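Abietadiene synthase, chloroplastic (Abies grandis, PDB 3S9V) belongs to the terpene synthase family and combines an N-terminal terpene synthase domain with a metal-binding domain in a largely helical chain. Local coordinates at residues A[374-378]-A[728-732]; A[425-430]-A[748-753]; A[673-677]-A[725-729]. All blocks are in the same frame, centred on the assembly; numbering follows the deposited sequence.

Contact 1. Residues A[374-378]-A[728-732]; sequences HVSFP and EELNR
S376 donates its hydroxyl hydrogen to E728: OG lies 2.9 Å from OE2 and meets the anti lone pair, the one turned away from OE1. The carbonyl of the same serine takes a second bond, from N731. ND2 approaches S376 O at 3.1 Å on a lone pair in the carbonyl plane, with an N-H...O angle of 153°. A loop that sends out both a hydroxyl and a carbonyl is well served by a carboxylate and an amide. Across this surface the helical N-terminal terpene synthase domain sets the loop between helices 363-373 and 381-397 across helix 712-736. Farther along, R732 CG sits over the F377 ring in a CH-pi contact, 4.2 Å from the ring centroid. The arginine then bends at chi3 (54°), so that P378 CG rests over one guanidinium face, 3.4 Å from R732 NH2. A water links R732 NH2 to P378 O, while E728 CG packs 3.4 Å from F377 C. In the next shell, W425 NE1 and H426 NE2 probably both donate to N731 OD1, which would hold the amide in its rotation. R331 hydrogen-bonds to the carbonyl of V375, the central residue of an inverse gamma turn, and makes a cation-pi contact with F377.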
ATOM      1  N   HIS A 374      -1.626   1.592  -9.898  1.00 21.37           N
ATOM      2  CA  HIS A 374      -1.728   3.047  -9.935  1.00 20.04           C
ATOM      3  C   HIS A 374      -0.376   3.745 -10.053  1.00 22.32           C
ATOM      4  O   HIS A 374      -0.307   4.884 -10.505  1.00 24.24           O
ATOM      5  CB  HIS A 374      -2.463   3.565  -8.695  1.00 16.26           C
ATOM      6  CG  HIS A 374      -3.944   3.348  -8.736  1.00 26.03           C
ATOM      7  ND1 HIS A 374      -4.797   4.172  -9.440  1.00 24.53           N
ATOM      8  CD2 HIS A 374      -4.717   2.368  -8.210  1.00 21.97           C
ATOM      9  CE1 HIS A 374      -6.030   3.707  -9.350  1.00 18.90           C
ATOM     10  NE2 HIS A 374      -6.009   2.613  -8.610  1.00 22.84           N
ATOM     11  N   VAL A 375       0.698   3.069  -9.652  1.00 22.04           N
ATOM     12  CA  VAL A 375       2.022   3.679  -9.717  1.00 19.82           C
ATOM     13  C   VAL A 375       2.659   3.301 -11.044  1.00 21.59           C
ATOM     14  O   VAL A 375       3.680   2.620 -11.101  1.00 23.76           O
ATOM     15  CB  VAL A 375       2.904   3.212  -8.534  1.00 18.64           C
ATOM     16  CG1 VAL A 375       4.154   4.057  -8.455  1.00 22.75           C
ATOM     17  CG2 VAL A 375       2.120   3.321  -7.231  1.00 18.01           C
ATOM     18  N   SER A 376       2.036   3.776 -12.116  1.00 18.08           N
ATOM     19  CA  SER A 376       2.476   3.477 -13.459  1.00 21.69           C
ATOM     20  C   SER A 376       3.126   4.646 -14.177  1.00 25.09           C
ATOM     21  O   SER A 376       2.939   5.815 -13.812  1.00 19.00           O
ATOM     22  CB  SER A 376       1.281   3.018 -14.282  1.00 25.99           C
ATOM     23  OG  SER A 376       0.310   4.053 -14.311  1.00 29.17           O
ATOM     24  N   PHE A 377       3.871   4.299 -15.224  1.00 22.31           N
ATOM     25  CA  PHE A 377       4.562   5.257 -16.063  1.00 25.53           C
ATOM     26  C   PHE A 377       3.859   5.275 -17.409  1.00 28.62           C
ATOM     27  O   PHE A 377       3.126   4.347 -17.747  1.00 27.90           O
ATOM     28  CB  PHE A 377       6.023   4.843 -16.259  1.00 23.45           C
ATOM     29  CG  PHE A 377       6.808   4.779 -14.988  1.00 19.22           C
ATOM     30  CD1 PHE A 377       6.376   5.457 -13.853  1.00 15.65           C
ATOM     31  CD2 PHE A 377       8.000   4.064 -14.931  1.00 22.56           C
ATOM     32  CE1 PHE A 377       7.120   5.422 -12.675  1.00 16.77           C
ATOM     33  CE2 PHE A 377       8.751   4.026 -13.760  1.00 24.07           C
ATOM     34  CZ  PHE A 377       8.306   4.708 -12.628  1.00 17.52           C
ATOM     35  N   PRO A 378       4.073   6.335 -18.197  1.00 29.05           N
ATOM     36  CA  PRO A 378       3.417   6.397 -19.502  1.00 28.40           C
ATOM     37  C   PRO A 378       3.791   5.208 -20.368  1.00 27.94           C
ATOM     38  O   PRO A 378       4.945   4.776 -20.379  1.00 26.32           O
ATOM     39  CB  PRO A 378       3.915   7.723 -20.078  1.00 32.86           C
ATOM     40  CG  PRO A 378       5.249   7.919 -19.401  1.00 34.00           C
ATOM     41  CD  PRO A 378       4.963   7.490 -17.990  1.00 29.13           C
ATOM     42  N   GLU A 728       0.428  10.406 -14.912  1.00 28.04           N
ATOM     43  CA  GLU A 728       1.245   9.236 -15.191  1.00 30.20           C
ATOM     44  C   GLU A 728       2.680   9.702 -15.428  1.00 27.22           C
ATOM     45  O   GLU A 728       3.629   9.091 -14.940  1.00 27.43           O
ATOM     46  CB  GLU A 728       0.686   8.518 -16.415  1.00 37.40           C
ATOM     47  CG  GLU A 728       1.077   7.065 -16.537  1.00 50.33           C
ATOM     48  CD  GLU A 728       0.064   6.266 -17.340  1.00 57.43           C
ATOM     49  OE1 GLU A 728      -0.277   6.691 -18.466  1.00 58.26           O
ATOM     50  OE2 GLU A 728      -0.388   5.212 -16.844  1.00 61.56           O
ATOM     51  N   GLU A 729       2.836  10.798 -16.164  1.00 23.41           N
ATOM     52  CA  GLU A 729       4.159  11.340 -16.427  1.00 21.52           C
ATOM     53  C   GLU A 729       4.742  11.872 -15.116  1.00 22.04           C
ATOM     54  O   GLU A 729       5.950  11.770 -14.870  1.00 22.99           O
ATOM     55  CB  GLU A 729       4.098  12.466 -17.478  1.00 18.45           C
ATOM     56  CG  GLU A 729       5.487  13.038 -17.790  1.00 38.02           C
ATOM     57  CD  GLU A 729       5.543  13.962 -19.007  1.00 47.38           C
ATOM     58  OE1 GLU A 729       6.610  14.592 -19.206  1.00 44.84           O
ATOM     59  OE2 GLU A 729       4.547  14.056 -19.761  1.00 49.27           O
ATOM     60  N   LEU A 730       3.877  12.427 -14.270  1.00 22.38           N
ATOM     61  CA  LEU A 730       4.307  12.961 -12.975  1.00 21.51           C
ATOM     62  C   LEU A 730       4.839  11.834 -12.082  1.00 23.33           C
ATOM     63  O   LEU A 730       5.764  12.047 -11.296  1.00 26.07           O
ATOM     64  CB  LEU A 730       3.142  13.682 -12.285  1.00 19.94           C
ATOM     65  CG  LEU A 730       3.484  14.425 -10.996  1.00 18.29           C
ATOM     66  CD1 LEU A 730       4.550  15.480 -11.289  1.00 23.80           C
ATOM     67  CD2 LEU A 730       2.237  15.072 -10.430  1.00 19.32           C
ATOM     68  N   ASN A 731       4.263  10.635 -12.197  1.00 19.30           N
ATOM     69  CA  ASN A 731       4.752   9.513 -11.403  1.00 20.63           C
ATOM     70  C   ASN A 731       6.200   9.236 -11.776  1.00 22.42           C
ATOM     71  O   ASN A 731       7.066   9.108 -10.910  1.00 21.63           O
ATOM     72  CB  ASN A 731       3.967   8.222 -11.672  1.00 23.75           C
ATOM     73  CG  ASN A 731       2.641   8.175 -10.962  1.00 29.42           C
ATOM     74  OD1 ASN A 731       2.485   8.716  -9.862  1.00 28.02           O
ATOM     75  ND2 ASN A 731       1.675   7.492 -11.572  1.00 25.70           N
ATOM     76  N   ARG A 732       6.459   9.138 -13.078  1.00 20.31           N
ATOM     77  CA  ARG A 732       7.803   8.836 -13.535  1.00 22.20           C
ATOM     78  C   ARG A 732       8.790   9.872 -13.051  1.00 21.99           C
ATOM     79  O   ARG A 732       9.910   9.532 -12.687  1.00 20.55           O
ATOM     80  CB  ARG A 732       7.864   8.732 -15.062  1.00 25.04           C
ATOM     81  CG  ARG A 732       9.187   8.146 -15.568  1.00 27.49           C
ATOM     82  CD  ARG A 732       9.152   7.889 -17.065  1.00 32.07           C
ATOM     83  NE  ARG A 732       8.777   9.086 -17.813  1.00 36.83           N
ATOM     84  CZ  ARG A 732       8.520   9.107 -19.118  1.00 39.00           C
ATOM     85  NH1 ARG A 732       8.183  10.245 -19.708  1.00 34.00           N
ATOM     86  NH2 ARG A 732       8.597   7.993 -19.832  1.00 43.25           N
TER
HETATM   87  O   HOH W   1       7.912   5.420 -19.127  1.00 31.37           O

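Contact 2. Residues A[425-430]-A[748-753]; sequences WHKSMP and FETARI
R752 grips the carbonyl of W425 with NH2, which lies 2.7 Å from W425 O at an N-H...O angle of 161°; a weak bond from NE joins it. S428 N reaches the same oxygen from the opposite face of the carbonyl plane, closing a short turn. At the far side of the guanidinium, NH1 forms an in-plane salt bridge with E749 OE2, also 2.7 Å, one helical turn earlier. Held in its plane by W425 O on the NE/NH2 side and by E749 OE2 at NH1, the group has probably little freedom to rotate, and its buried charge is met by a carboxylate. R752 CZ also stands 4.4 Å from the centroid of the six-membered ring of W425, a cation-pi contact over the face. Arginine suits this place because one group offers several N-H donors and a flat face. Beyond it, F748 CZ approaches W425 NE1 at 3.6 Å, while NE1 itself probably donates to N731. M429, the N-cap of helix 430-440, curls back through chi2 and chi3 so that CE presses on I753 CG1 at 3.4 Å. Thus the loop between helices 413-422 and 430-440 passes across helix 741-757, with helix 712-736 beside F748 and helix 504-514 beside M429 and I753.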
ATOM      1  N   TRP A 425      -3.782   5.968  -5.262  1.00 29.01           N
ATOM      2  CA  TRP A 425      -2.463   6.589  -5.243  1.00 26.05           C
ATOM      3  C   TRP A 425      -2.468   8.128  -5.326  1.00 25.42           C
ATOM      4  O   TRP A 425      -2.057   8.824  -4.397  1.00 25.42           O
ATOM      5  CB  TRP A 425      -1.662   5.996  -6.410  1.00 25.38           C
ATOM      6  CG  TRP A 425      -0.297   6.568  -6.651  1.00 18.90           C
ATOM      7  CD1 TRP A 425       0.158   7.113  -7.811  1.00 18.20           C
ATOM      8  CD2 TRP A 425       0.807   6.580  -5.741  1.00 16.59           C
ATOM      9  NE1 TRP A 425       1.483   7.461  -7.688  1.00 22.35           N
ATOM     10  CE2 TRP A 425       1.906   7.146  -6.425  1.00 17.16           C
ATOM     11  CE3 TRP A 425       0.976   6.163  -4.412  1.00 17.92           C
ATOM     12  CZ2 TRP A 425       3.157   7.309  -5.831  1.00 11.78           C
ATOM     13  CZ3 TRP A 425       2.225   6.323  -3.820  1.00 23.29           C
ATOM     14  CH2 TRP A 425       3.299   6.893  -4.532  1.00 19.59           C
ATOM     15  N   HIS A 426      -2.952   8.655  -6.438  1.00 22.04           N
ATOM     16  CA  HIS A 426      -2.963  10.096  -6.645  1.00 25.65           C
ATOM     17  C   HIS A 426      -3.882  10.920  -5.752  1.00 26.66           C
ATOM     18  O   HIS A 426      -3.921  12.138  -5.886  1.00 27.84           O
ATOM     19  CB  HIS A 426      -3.274  10.389  -8.114  1.00 23.07           C
ATOM     20  CG  HIS A 426      -2.225   9.889  -9.056  1.00 27.98           C
ATOM     21  ND1 HIS A 426      -2.525   9.305 -10.268  1.00 28.15           N
ATOM     22  CD2 HIS A 426      -0.875   9.885  -8.963  1.00 29.85           C
ATOM     23  CE1 HIS A 426      -1.407   8.959 -10.879  1.00 28.87           C
ATOM     24  NE2 HIS A 426      -0.390   9.301 -10.109  1.00 32.37           N
ATOM     25  N   LYS A 427      -4.607  10.269  -4.846  1.00 28.36           N
ATOM     26  CA  LYS A 427      -5.527  10.964  -3.951  1.00 30.66           C
ATOM     27  C   LYS A 427      -5.294  10.579  -2.502  1.00 28.36           C
ATOM     28  O   LYS A 427      -6.021  11.021  -1.615  1.00 29.12           O
ATOM     29  CB  LYS A 427      -6.982  10.629  -4.290  1.00 31.30           C
ATOM     30  CG  LYS A 427      -7.425  10.978  -5.686  1.00 41.39           C
ATOM     31  CD  LYS A 427      -8.895  10.645  -5.848  1.00 40.60           C
ATOM     32  CE  LYS A 427      -9.355  10.831  -7.275  1.00 51.63           C
ATOM     33  NZ  LYS A 427     -10.805  10.520  -7.411  1.00 60.86           N
ATOM     34  N   SER A 428      -4.286   9.754  -2.263  1.00 27.84           N
ATOM     35  CA  SER A 428      -3.992   9.298  -0.919  1.00 24.75           C
ATOM     36  C   SER A 428      -2.842  10.060  -0.249  1.00 27.13           C
ATOM     37  O   SER A 428      -1.681   9.916  -0.635  1.00 29.02           O
ATOM     38  CB  SER A 428      -3.679   7.802  -0.954  1.00 19.00           C
ATOM     39  OG  SER A 428      -3.424   7.309   0.351  1.00 28.40           O
ATOM     40  N   MET A 429      -3.175  10.869   0.755  1.00 24.19           N
ATOM     41  CA  MET A 429      -2.169  11.633   1.490  1.00 26.06           C
ATOM     42  C   MET A 429      -1.678  10.749   2.640  1.00 25.55           C
ATOM     43  O   MET A 429      -2.470  10.068   3.289  1.00 28.51           O
ATOM     44  CB  MET A 429      -2.773  12.931   2.043  1.00 27.96           C
ATOM     45  CG  MET A 429      -3.664  13.702   1.055  1.00 23.56           C
ATOM     46  SD  MET A 429      -2.891  14.054  -0.544  1.00 15.69           S
ATOM     47  CE  MET A 429      -1.389  14.867   0.016  1.00 15.22           C
ATOM     48  N   PRO A 430      -0.364  10.754   2.908  1.00 23.95           N
ATOM     49  CA  PRO A 430       0.263   9.956   3.969  1.00 24.55           C
ATOM     50  C   PRO A 430      -0.468   9.850   5.313  1.00 27.86           C
ATOM     51  O   PRO A 430      -0.677   8.740   5.817  1.00 30.93           O
ATOM     52  CB  PRO A 430       1.642  10.599   4.109  1.00 22.64           C
ATOM     53  CG  PRO A 430       1.945  11.021   2.710  1.00 23.76           C
ATOM     54  CD  PRO A 430       0.628  11.631   2.259  1.00 20.58           C
ATOM     55  N   PHE A 748       5.238  16.547  -5.669  1.00 21.09           N
ATOM     56  CA  PHE A 748       4.255  15.489  -5.901  1.00 20.63           C
ATOM     57  C   PHE A 748       3.048  15.501  -4.955  1.00 18.30           C
ATOM     58  O   PHE A 748       1.919  15.242  -5.366  1.00 16.78           O
ATOM     59  CB  PHE A 748       4.958  14.128  -5.830  1.00 20.38           C
ATOM     60  CG  PHE A 748       4.131  12.990  -6.348  1.00 18.17           C
ATOM     61  CD1 PHE A 748       3.880  12.858  -7.704  1.00 23.65           C
ATOM     62  CD2 PHE A 748       3.589  12.055  -5.476  1.00 25.84           C
ATOM     63  CE1 PHE A 748       3.103  11.814  -8.185  1.00 18.12           C
ATOM     64  CE2 PHE A 748       2.807  11.008  -5.951  1.00 13.55           C
ATOM     65  CZ  PHE A 748       2.568  10.889  -7.302  1.00 12.29           C
ATOM     66  N   GLU A 749       3.288  15.788  -3.682  1.00 22.58           N
ATOM     67  CA  GLU A 749       2.210  15.824  -2.700  1.00 21.88           C
ATOM     68  C   GLU A 749       1.296  17.018  -2.922  1.00 20.98           C
ATOM     69  O   GLU A 749       0.094  16.948  -2.659  1.00 20.29           O
ATOM     70  CB  GLU A 749       2.779  15.880  -1.285  1.00 27.28           C
ATOM     71  CG  GLU A 749       3.587  14.655  -0.882  1.00 36.62           C
ATOM     72  CD  GLU A 749       2.795  13.366  -0.989  1.00 38.29           C
ATOM     73  OE1 GLU A 749       1.602  13.367  -0.625  1.00 42.61           O
ATOM     74  OE2 GLU A 749       3.368  12.349  -1.427  1.00 54.36           O
ATOM     75  N   THR A 750       1.864  18.125  -3.389  1.00 18.89           N
ATOM     76  CA  THR A 750       1.056  19.302  -3.645  1.00 19.43           C
ATOM     77  C   THR A 750       0.062  18.956  -4.763  1.00 22.89           C
ATOM     78  O   THR A 750      -1.099  19.343  -4.694  1.00 24.55           O
ATOM     79  CB  THR A 750       1.933  20.527  -4.021  1.00 15.43           C
ATOM     80  OG1 THR A 750       2.663  20.968  -2.864  1.00 15.99           O
ATOM     81  CG2 THR A 750       1.076  21.669  -4.511  1.00 11.83           C
ATOM     82  N   ALA A 751       0.501  18.208  -5.777  1.00 19.97           N
ATOM     83  CA  ALA A 751      -0.410  17.808  -6.858  1.00 19.44           C
ATOM     84  C   ALA A 751      -1.501  16.890  -6.283  1.00 20.26           C
ATOM     85  O   ALA A 751      -2.676  17.019  -6.621  1.00 21.52           O
ATOM     86  CB  ALA A 751       0.358  17.081  -7.986  1.00  8.89           C
ATOM     87  N   ARG A 752      -1.108  15.975  -5.400  1.00 20.09           N
ATOM     88  CA  ARG A 752      -2.060  15.049  -4.792  1.00 22.45           C
ATOM     89  C   ARG A 752      -3.133  15.767  -3.988  1.00 23.95           C
ATOM     90  O   ARG A 752      -4.314  15.431  -4.081  1.00 24.51           O
ATOM     91  CB  ARG A 752      -1.337  14.059  -3.885  1.00 21.88           C
ATOM     92  CG  ARG A 752      -0.282  13.243  -4.598  1.00 33.45           C
ATOM     93  CD  ARG A 752       0.511  12.401  -3.620  1.00 34.80           C
ATOM     94  NE  ARG A 752      -0.044  11.068  -3.471  1.00 28.77           N
ATOM     95  CZ  ARG A 752       0.504  10.121  -2.718  1.00 32.69           C
ATOM     96  NH1 ARG A 752       1.614  10.373  -2.040  1.00 26.05           N
ATOM     97  NH2 ARG A 752      -0.040   8.913  -2.673  1.00 35.62           N
ATOM     98  N   ILE A 753      -2.720  16.746  -3.192  1.00 22.44           N
ATOM     99  CA  ILE A 753      -3.664  17.504  -2.388  1.00 22.92           C
ATOM    100  C   ILE A 753      -4.779  18.043  -3.278  1.00 22.81           C
ATOM    101  O   ILE A 753      -5.939  18.041  -2.879  1.00 21.78           O
ATOM    102  CB  ILE A 753      -2.959  18.670  -1.640  1.00 23.23           C
ATOM    103  CG1 ILE A 753      -2.375  18.155  -0.329  1.00 33.80           C
ATOM    104  CG2 ILE A 753      -3.942  19.790  -1.335  1.00 29.79           C
ATOM    105  CD1 ILE A 753      -3.432  17.601   0.630  1.00 37.79           C
TER

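Contact 3. Residues A[673-677]-A[725-729]; sequences LMGLT and NALEE
A726 turns its methyl group toward three residues of the facing helix: L673, L676 and T677. The nearest of these is T677, whose CG2 lies 3.6 Å from A726 CB; L673 CD2 follows at 4.0 Å, and L676 CD2 at 4.2 Å. L676 and T677 come about one turn after L673, so all three project from the same side of their helix, and a residue as small as alanine fits among them while the segment axes stay 9.4 Å apart. T677 meets this surface with its methyl rather than its hydroxyl. With chi1 at 63°, CG2 stands opposite the carbonyl carbon and faces A726, while OG1 turns back over its own helix to within 3.0 Å of M674 O. A beta-branched threonine is apt here, offering carbon to the neighbour and keeping its polar atom near a backbone carbonyl.

L727 comes next. Its CB leaves in the direction away from segment 673-677, but the leucine is long enough for CD2 to return and lie 3.9 Å from T677 CG2, the two side chains crossing at a slant. At E729 the extended chain passes at about a right angle to L673, bringing its aliphatic CG to 3.3 Å from L673 CD1. The carboxylate continues past the leucine to a salt bridge with R669, so a single residue supplies both hydrocarbon to the interface and charge beyond it.

No hydrogen bond crosses between the segments, which run roughly antiparallel with 151° between their directions. Helix 669-693 and helix 712-736 meet here in the metal-binding domain. Helix 741-757 lies against both, touching T677 through A751 and L727 through Q755, while helix 628-638 packs on L676 and helix 641-648 on M674.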
ATOM      1  N   LEU A 673       4.289  19.944 -14.648  1.00 14.23           N
ATOM      2  CA  LEU A 673       3.266  18.906 -14.614  1.00 17.67           C
ATOM      3  C   LEU A 673       2.385  19.024 -13.372  1.00 20.34           C
ATOM      4  O   LEU A 673       1.179  18.774 -13.423  1.00 22.34           O
ATOM      5  CB  LEU A 673       3.921  17.526 -14.660  1.00 17.26           C
ATOM      6  CG  LEU A 673       4.344  17.027 -16.045  1.00 17.16           C
ATOM      7  CD1 LEU A 673       5.197  15.780 -15.896  1.00 17.36           C
ATOM      8  CD2 LEU A 673       3.117  16.731 -16.880  1.00 11.98           C
ATOM      9  N   MET A 674       3.002  19.398 -12.257  1.00 20.91           N
ATOM     10  CA  MET A 674       2.293  19.561 -10.997  1.00 22.58           C
ATOM     11  C   MET A 674       1.253  20.642 -11.204  1.00 21.23           C
ATOM     12  O   MET A 674       0.077  20.464 -10.884  1.00 21.77           O
ATOM     13  CB  MET A 674       3.267  19.982  -9.884  1.00 23.89           C
ATOM     14  CG  MET A 674       2.590  20.414  -8.585  1.00 15.88           C
ATOM     15  SD  MET A 674       3.686  21.368  -7.486  1.00  9.60           S
ATOM     16  CE  MET A 674       3.743  22.883  -8.408  1.00 13.66           C
ATOM     17  N   GLY A 675       1.702  21.769 -11.745  1.00 21.55           N
ATOM     18  CA  GLY A 675       0.799  22.876 -12.007  1.00 19.18           C
ATOM     19  C   GLY A 675      -0.289  22.488 -12.991  1.00 18.97           C
ATOM     20  O   GLY A 675      -1.456  22.839 -12.805  1.00 19.61           O
ATOM     21  N   LEU A 676       0.087  21.762 -14.040  1.00 16.04           N
ATOM     22  CA  LEU A 676      -0.885  21.339 -15.044  1.00 19.96           C
ATOM     23  C   LEU A 676      -1.968  20.461 -14.435  1.00 18.75           C
ATOM     24  O   LEU A 676      -3.152  20.746 -14.599  1.00 24.33           O
ATOM     25  CB  LEU A 676      -0.199  20.592 -16.200  1.00 14.76           C
ATOM     26  CG  LEU A 676      -1.107  20.040 -17.310  1.00 22.09           C
ATOM     27  CD1 LEU A 676      -1.886  21.184 -17.931  1.00 17.33           C
ATOM     28  CD2 LEU A 676      -0.266  19.317 -18.387  1.00 13.16           C
ATOM     29  N   THR A 677      -1.580  19.405 -13.730  1.00 18.54           N
ATOM     30  CA  THR A 677      -2.582  18.524 -13.132  1.00 23.42           C
ATOM     31  C   THR A 677      -3.476  19.248 -12.121  1.00 22.57           C
ATOM     32  O   THR A 677      -4.677  18.971 -12.039  1.00 20.53           O
ATOM     33  CB  THR A 677      -1.950  17.290 -12.432  1.00 22.14           C
ATOM     34  OG1 THR A 677      -1.116  17.716 -11.347  1.00 21.45           O
ATOM     35  CG2 THR A 677      -1.139  16.471 -13.429  1.00 26.48           C
ATOM     36  N   ASN A 725      -2.824  11.399 -18.235  1.00 27.64           N
ATOM     37  CA  ASN A 725      -1.528  11.130 -18.841  1.00 28.11           C
ATOM     38  C   ASN A 725      -0.478  11.966 -18.128  1.00 25.83           C
ATOM     39  O   ASN A 725       0.654  11.524 -17.943  1.00 25.22           O
ATOM     40  CB  ASN A 725      -1.544  11.450 -20.336  1.00 34.71           C
ATOM     41  CG  ASN A 725      -2.502  10.558 -21.110  1.00 46.52           C
ATOM     42  OD1 ASN A 725      -2.517   9.337 -20.928  1.00 44.77           O
ATOM     43  ND2 ASN A 725      -3.299  11.164 -21.987  1.00 52.79           N
ATOM     44  N   ALA A 726      -0.874  13.164 -17.707  1.00 24.87           N
ATOM     45  CA  ALA A 726       0.021  14.070 -16.996  1.00 22.95           C
ATOM     46  C   ALA A 726       0.380  13.507 -15.626  1.00 24.44           C
ATOM     47  O   ALA A 726       1.518  13.645 -15.168  1.00 25.59           O
ATOM     48  CB  ALA A 726      -0.635  15.434 -16.838  1.00 17.33           C
ATOM     49  N   LEU A 727      -0.593  12.881 -14.967  1.00 23.32           N
ATOM     50  CA  LEU A 727      -0.356  12.299 -13.647  1.00 26.52           C
ATOM     51  C   LEU A 727       0.570  11.099 -13.791  1.00 27.75           C
ATOM     52  O   LEU A 727       1.392  10.806 -12.913  1.00 27.53           O
ATOM     53  CB  LEU A 727      -1.676  11.858 -13.000  1.00 22.69           C
ATOM     54  CG  LEU A 727      -2.525  12.930 -12.314  1.00 29.77           C
ATOM     55  CD1 LEU A 727      -3.905  12.373 -11.984  1.00 22.62           C
ATOM     56  CD2 LEU A 727      -1.810  13.405 -11.053  1.00 20.18           C
ATOM     57  N   GLU A 728       0.428  10.406 -14.912  1.00 28.04           N
ATOM     58  CA  GLU A 728       1.245   9.236 -15.191  1.00 30.20           C
ATOM     59  C   GLU A 728       2.680   9.702 -15.428  1.00 27.22           C
ATOM     60  O   GLU A 728       3.629   9.091 -14.940  1.00 27.43           O
ATOM     61  CB  GLU A 728       0.686   8.518 -16.415  1.00 37.40           C
ATOM     62  CG  GLU A 728       1.077   7.065 -16.537  1.00 50.33           C
ATOM     63  CD  GLU A 728       0.064   6.266 -17.340  1.00 57.43           C
ATOM     64  OE1 GLU A 728      -0.277   6.691 -18.466  1.00 58.26           O
ATOM     65  OE2 GLU A 728      -0.388   5.212 -16.844  1.00 61.56           O
ATOM     66  N   GLU A 729       2.836  10.798 -16.164  1.00 23.41           N
ATOM     67  CA  GLU A 729       4.159  11.340 -16.427  1.00 21.52           C
ATOM     68  C   GLU A 729       4.742  11.872 -15.116  1.00 22.04           C
ATOM     69  O   GLU A 729       5.950  11.770 -14.870  1.00 22.99           O
ATOM     70  CB  GLU A 729       4.098  12.466 -17.478  1.00 18.45           C
ATOM     71  CG  GLU A 729       5.487  13.038 -17.790  1.00 38.02           C
ATOM     72  CD  GLU A 729       5.543  13.962 -19.007  1.00 47.38           C
ATOM     73  OE1 GLU A 729       6.610  14.592 -19.206  1.00 44.84           O
ATOM     74  OE2 GLU A 729       4.547  14.056 -19.761  1.00 49.27           O
TER

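Helix 712-736 takes part in contacts 1 and 3, whose centres lie 9 Å apart and which share E728 and E729: one side meets the 374-378 loop, another helix 669-693. Contact 2 uses the next helix, 741-757, and is centred 13 Å from contact 1 and 12 Å from contact 3. N731 of contact 1 joins it to W425 and H426 of contact 2, and A751 touches T677 of contact 3. In sequence, contacts 1 and 2 interleave, whereas both segments of contact 3 fall between 430 and 748. Two loops from the earlier part of the chain therefore rest on consecutive helices near the C-terminus, tying distant regions of the synthase together.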